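PDB 3IWZ: CRP-like protein Clp from Xanthomonas campestris pv. campestris, which acts as a homodimeric global transcriptional regulator of virulence genes, binding DNA and cyclic di-GMP, the latter appearing to abolish its DNA binding. Local coordinates for residues V160-S172 with L186-C199. Numbering follows the deposited sequence.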
# COMPACT_ATOMS: atom_id res chain seq x y z
N VAL D 160 3.86 -8.55 18.89
CA VAL D 160 2.72 -9.40 18.54
C VAL D 160 1.50 -9.07 19.40
O VAL D 160 0.50 -8.55 18.89
CB VAL D 160 3.09 -10.88 18.73
CG1 VAL D 160 2.08 -11.76 18.01
CG2 VAL D 160 4.50 -11.13 18.22
N THR D 161 1.58 -9.38 20.69
CA THR D 161 0.47 -9.12 21.61
C THR D 161 -0.07 -7.72 21.35
O THR D 161 -1.28 -7.51 21.27
CB THR D 161 0.93 -9.23 23.09
OG1 THR D 161 1.81 -8.15 23.40
CG2 THR D 161 1.65 -10.54 23.33
N ASP D 162 0.84 -6.76 21.21
CA ASP D 162 0.46 -5.38 20.96
C ASP D 162 -0.40 -5.28 19.69
O ASP D 162 -1.49 -4.70 19.73
CB ASP D 162 1.72 -4.52 20.80
CG ASP D 162 1.40 -3.06 20.56
OD1 ASP D 162 0.59 -2.76 19.66
OD2 ASP D 162 1.99 -2.21 21.27
N ARG D 163 0.08 -5.84 18.58
CA ARG D 163 -0.65 -5.79 17.31
C ARG D 163 -2.01 -6.48 17.42
O ARG D 163 -3.01 -5.99 16.90
CB ARG D 163 0.16 -6.44 16.18
CG ARG D 163 1.63 -6.02 16.09
CD ARG D 163 2.26 -6.24 14.69
NE ARG D 163 2.43 -7.64 14.29
CZ ARG D 163 3.45 -8.42 14.65
NH1 ARG D 163 4.42 -7.94 15.42
NH2 ARG D 163 3.52 -9.67 14.22
N ILE D 164 -2.05 -7.62 18.10
CA ILE D 164 -3.30 -8.36 18.25
C ILE D 164 -4.36 -7.55 18.99
O ILE D 164 -5.53 -7.54 18.59
CB ILE D 164 -3.06 -9.70 18.99
CG1 ILE D 164 -2.08 -10.56 18.20
CG2 ILE D 164 -4.39 -10.43 19.18
CD1 ILE D 164 -1.82 -11.94 18.79
N VAL D 165 -3.97 -6.88 20.07
CA VAL D 165 -4.91 -6.07 20.84
C VAL D 165 -5.51 -4.99 19.94
O VAL D 165 -6.73 -4.82 19.88
CB VAL D 165 -4.22 -5.39 22.04
CG1 VAL D 165 -5.14 -4.35 22.65
CG2 VAL D 165 -3.85 -6.44 23.08
N ARG D 166 -4.64 -4.27 19.23
CA ARG D 166 -5.06 -3.21 18.32
C ARG D 166 -6.07 -3.74 17.30
O ARG D 166 -7.11 -3.11 17.06
CB ARG D 166 -3.84 -2.64 17.58
CG ARG D 166 -3.04 -1.59 18.35
CD ARG D 166 -1.89 -1.09 17.48
NE ARG D 166 -1.45 0.26 17.82
CZ ARG D 166 -0.77 0.59 18.91
NH1 ARG D 166 -0.45 -0.34 19.80
NH2 ARG D 166 -0.40 1.85 19.11
N THR D 167 -5.77 -4.89 16.70
CA THR D 167 -6.63 -5.51 15.69
C THR D 167 -7.96 -6.03 16.27
O THR D 167 -8.96 -6.11 15.55
CB THR D 167 -5.91 -6.67 14.96
OG1 THR D 167 -4.78 -6.15 14.24
CG2 THR D 167 -6.83 -7.35 13.99
N LEU D 168 -7.96 -6.40 17.54
CA LEU D 168 -9.17 -6.88 18.18
C LEU D 168 -10.15 -5.71 18.28
O LEU D 168 -11.35 -5.88 18.12
CB LEU D 168 -8.88 -7.42 19.58
CG LEU D 168 -8.39 -8.87 19.66
CD1 LEU D 168 -7.88 -9.19 21.06
CD2 LEU D 168 -9.54 -9.79 19.28
N HIS D 169 -9.61 -4.52 18.53
CA HIS D 169 -10.44 -3.32 18.64
C HIS D 169 -10.94 -2.81 17.30
O HIS D 169 -12.01 -2.20 17.22
CB HIS D 169 -9.68 -2.21 19.38
CG HIS D 169 -9.54 -2.46 20.85
ND1 HIS D 169 -10.62 -2.53 21.70
CD2 HIS D 169 -8.44 -2.63 21.63
CE1 HIS D 169 -10.20 -2.75 22.93
NE2 HIS D 169 -8.88 -2.81 22.92
N ASP D 170 -10.17 -3.04 16.24
CA ASP D 170 -10.58 -2.58 14.91
C ASP D 170 -11.82 -3.35 14.47
O ASP D 170 -12.71 -2.81 13.82
CB ASP D 170 -9.44 -2.80 13.90
CG ASP D 170 -9.70 -2.10 12.57
OD1 ASP D 170 -9.92 -0.87 12.57
OD2 ASP D 170 -9.67 -2.79 11.52
N LEU D 171 -11.87 -4.63 14.84
CA LEU D 171 -13.00 -5.47 14.48
C LEU D 171 -14.23 -5.16 15.33
O LEU D 171 -15.36 -5.35 14.89
CB LEU D 171 -12.62 -6.94 14.62
CG LEU D 171 -11.47 -7.36 13.71
CD1 LEU D 171 -10.96 -8.73 14.12
CD2 LEU D 171 -11.94 -7.33 12.26
N SER D 172 -14.00 -4.69 16.55
CA SER D 172 -15.11 -4.36 17.44
C SER D 172 -15.95 -3.28 16.80
O SER D 172 -17.13 -3.13 17.11
CB SER D 172 -14.59 -3.85 18.79
OG SER D 172 -13.93 -4.89 19.50
N LEU D 186 -16.88 -10.77 18.82
CA LEU D 186 -16.21 -10.69 17.53
C LEU D 186 -15.77 -12.07 17.05
O LEU D 186 -14.84 -12.66 17.61
CB LEU D 186 -15.00 -9.77 17.62
CG LEU D 186 -15.20 -8.38 18.24
CD1 LEU D 186 -13.87 -7.64 18.28
CD2 LEU D 186 -16.22 -7.59 17.42
N ARG D 187 -16.42 -12.56 16.00
CA ARG D 187 -16.10 -13.86 15.45
C ARG D 187 -14.87 -13.83 14.54
O ARG D 187 -14.97 -13.49 13.36
CB ARG D 187 -17.31 -14.40 14.67
CG ARG D 187 -17.11 -15.80 14.10
CD ARG D 187 -18.45 -16.41 13.68
NE ARG D 187 -19.20 -15.53 12.79
CZ ARG D 187 -18.86 -15.25 11.54
NH1 ARG D 187 -17.77 -15.79 11.00
NH2 ARG D 187 -19.62 -14.44 10.81
N VAL D 188 -13.72 -14.19 15.11
CA VAL D 188 -12.47 -14.24 14.36
C VAL D 188 -11.67 -15.48 14.76
O VAL D 188 -11.23 -15.60 15.91
CB VAL D 188 -11.60 -12.99 14.60
CG1 VAL D 188 -10.28 -13.12 13.85
CG2 VAL D 188 -12.32 -11.74 14.12
N SER D 189 -11.50 -16.40 13.82
CA SER D 189 -10.75 -17.63 14.06
C SER D 189 -9.29 -17.35 14.41
O SER D 189 -8.73 -16.33 14.00
CB SER D 189 -10.84 -18.53 12.83
OG SER D 189 -10.70 -17.77 11.64
N ARG D 190 -8.70 -18.25 15.18
CA ARG D 190 -7.31 -18.12 15.60
C ARG D 190 -6.41 -18.01 14.37
O ARG D 190 -5.39 -17.32 14.38
CB ARG D 190 -6.89 -19.33 16.45
CG ARG D 190 -5.41 -19.36 16.81
CD ARG D 190 -5.17 -19.90 18.22
NE ARG D 190 -5.37 -21.35 18.35
CZ ARG D 190 -5.11 -22.04 19.46
NH1 ARG D 190 -4.65 -21.42 20.54
NH2 ARG D 190 -5.30 -23.35 19.49
N GLN D 191 -6.81 -18.70 13.30
CA GLN D 191 -6.06 -18.69 12.05
C GLN D 191 -6.06 -17.29 11.44
O GLN D 191 -5.00 -16.76 11.11
CB GLN D 191 -6.69 -19.70 11.07
CG GLN D 191 -6.53 -21.15 11.53
CD GLN D 191 -7.67 -22.05 11.06
OE1 GLN D 191 -8.83 -21.86 11.45
NE2 GLN D 191 -7.34 -23.03 10.22
N GLU D 192 -7.24 -16.69 11.31
CA GLU D 192 -7.37 -15.35 10.74
C GLU D 192 -6.67 -14.28 11.57
O GLU D 192 -6.11 -13.33 11.02
CB GLU D 192 -8.85 -14.97 10.57
CG GLU D 192 -9.41 -15.27 9.19
CD GLU D 192 -8.73 -14.46 8.09
OE1 GLU D 192 -8.87 -13.22 8.08
OE2 GLU D 192 -8.05 -15.07 7.24
N LEU D 193 -6.70 -14.44 12.89
CA LEU D 193 -6.04 -13.48 13.76
C LEU D 193 -4.56 -13.46 13.44
O LEU D 193 -3.95 -12.40 13.25
CB LEU D 193 -6.24 -13.86 15.22
CG LEU D 193 -5.96 -12.72 16.20
CD1 LEU D 193 -6.94 -11.59 15.91
CD2 LEU D 193 -6.10 -13.20 17.63
N ALA D 194 -3.98 -14.66 13.36
CA ALA D 194 -2.56 -14.81 13.05
C ALA D 194 -2.24 -14.28 11.65
O ALA D 194 -1.14 -13.80 11.40
CB ALA D 194 -2.17 -16.25 13.18
N ARG D 195 -3.20 -14.37 10.74
CA ARG D 195 -3.00 -13.88 9.38
C ARG D 195 -3.14 -12.36 9.34
O ARG D 195 -2.61 -11.69 8.46
CB ARG D 195 -4.02 -14.51 8.43
CG ARG D 195 -3.67 -15.92 8.00
CD ARG D 195 -4.59 -16.43 6.90
NE ARG D 195 -5.92 -16.72 7.40
CZ ARG D 195 -6.55 -17.87 7.23
NH1 ARG D 195 -7.77 -18.05 7.73
NH2 ARG D 195 -5.96 -18.86 6.56
N LEU D 196 -3.86 -11.82 10.32
CA LEU D 196 -4.07 -10.38 10.40
C LEU D 196 -2.86 -9.64 10.93
O LEU D 196 -2.45 -8.63 10.37
CB LEU D 196 -5.28 -10.06 11.27
CG LEU D 196 -6.65 -10.25 10.61
CD1 LEU D 196 -7.75 -10.18 11.64
CD2 LEU D 196 -6.83 -9.18 9.55
N VAL D 197 -2.28 -10.15 12.01
CA VAL D 197 -1.12 -9.50 12.62
C VAL D 197 0.22 -10.01 12.12
O VAL D 197 1.26 -9.49 12.50
CB VAL D 197 -1.14 -9.63 14.16
CG1 VAL D 197 -2.43 -9.07 14.72
CG2 VAL D 197 -0.97 -11.09 14.57
N GLY D 198 0.18 -11.04 11.29
CA GLY D 198 1.40 -11.60 10.76
C GLY D 198 2.19 -12.42 11.77
O GLY D 198 3.36 -12.13 12.01
N CYS D 199 1.54 -13.41 12.37
CA CYS D 199 2.20 -14.28 13.35
C CYS D 199 1.68 -15.70 13.16
O CYS D 199 0.68 -15.92 12.48
CB CYS D 199 1.91 -13.81 14.78
SG CYS D 199 0.21 -14.02 15.34
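The crp-type helix-turn-helix domain illustrates how a DNA-reading motif is set on its scaffold: the first helix of the predicted motif, 190-197, is held against helix 160-172, where V197 and R163 meet at the turn. The axes approach to 9.8 Å and their directions differ by 110°, so the helices cross steeply. R163 grips the V197 carbonyl side-on, NE and NH2 each lying 2.8 Å from V197 O. The oxygen sits close to the guanidinium plane, and NE approaches in the carbonyl plane, whereas NH2 is tilted from it; both bonds are clearly bent. A bend at chi3 (-68°) turns the guanidinium back over V160 CA, which covers part of one face, while NH1 is bonded to L158 O. Beneath this polar grip the contact turns apolar. V197 lays CG1 against the backbone of I164 and CG2 against I164 CG1 (3.8 Å). The other branch of I164, CG2, meets L193 CD2 at 3.6 Å, the two side chains crossing at about a right angle; L193 CG lies anti to the backbone N (chi1 -163°), directing its isopropyl end, CD2 foremost, at I164 CG2. T167 turns its methyl to L196 CD1 and its hydroxyl back to R163 O. Farther along, L171 CD1 and V188 CG2 meet tip to tip, and L186 spreads its two methyls over L168-S172, CD1 toward L168 O and S172 OG, CD2 toward S172 CA and L171 O. Helix 201-213 extends the apolar packing through V207, which touches I164. Two donors from one planar, cationic group satisfy the carbonyl where helix 190-197 gives way to G198, whose positive phi starts the turn; a guanidinium bonded through NE and NH2 to V197 O and through NH1 to L158 O would thus favour one orientation of that turn relative to the scaffold helix.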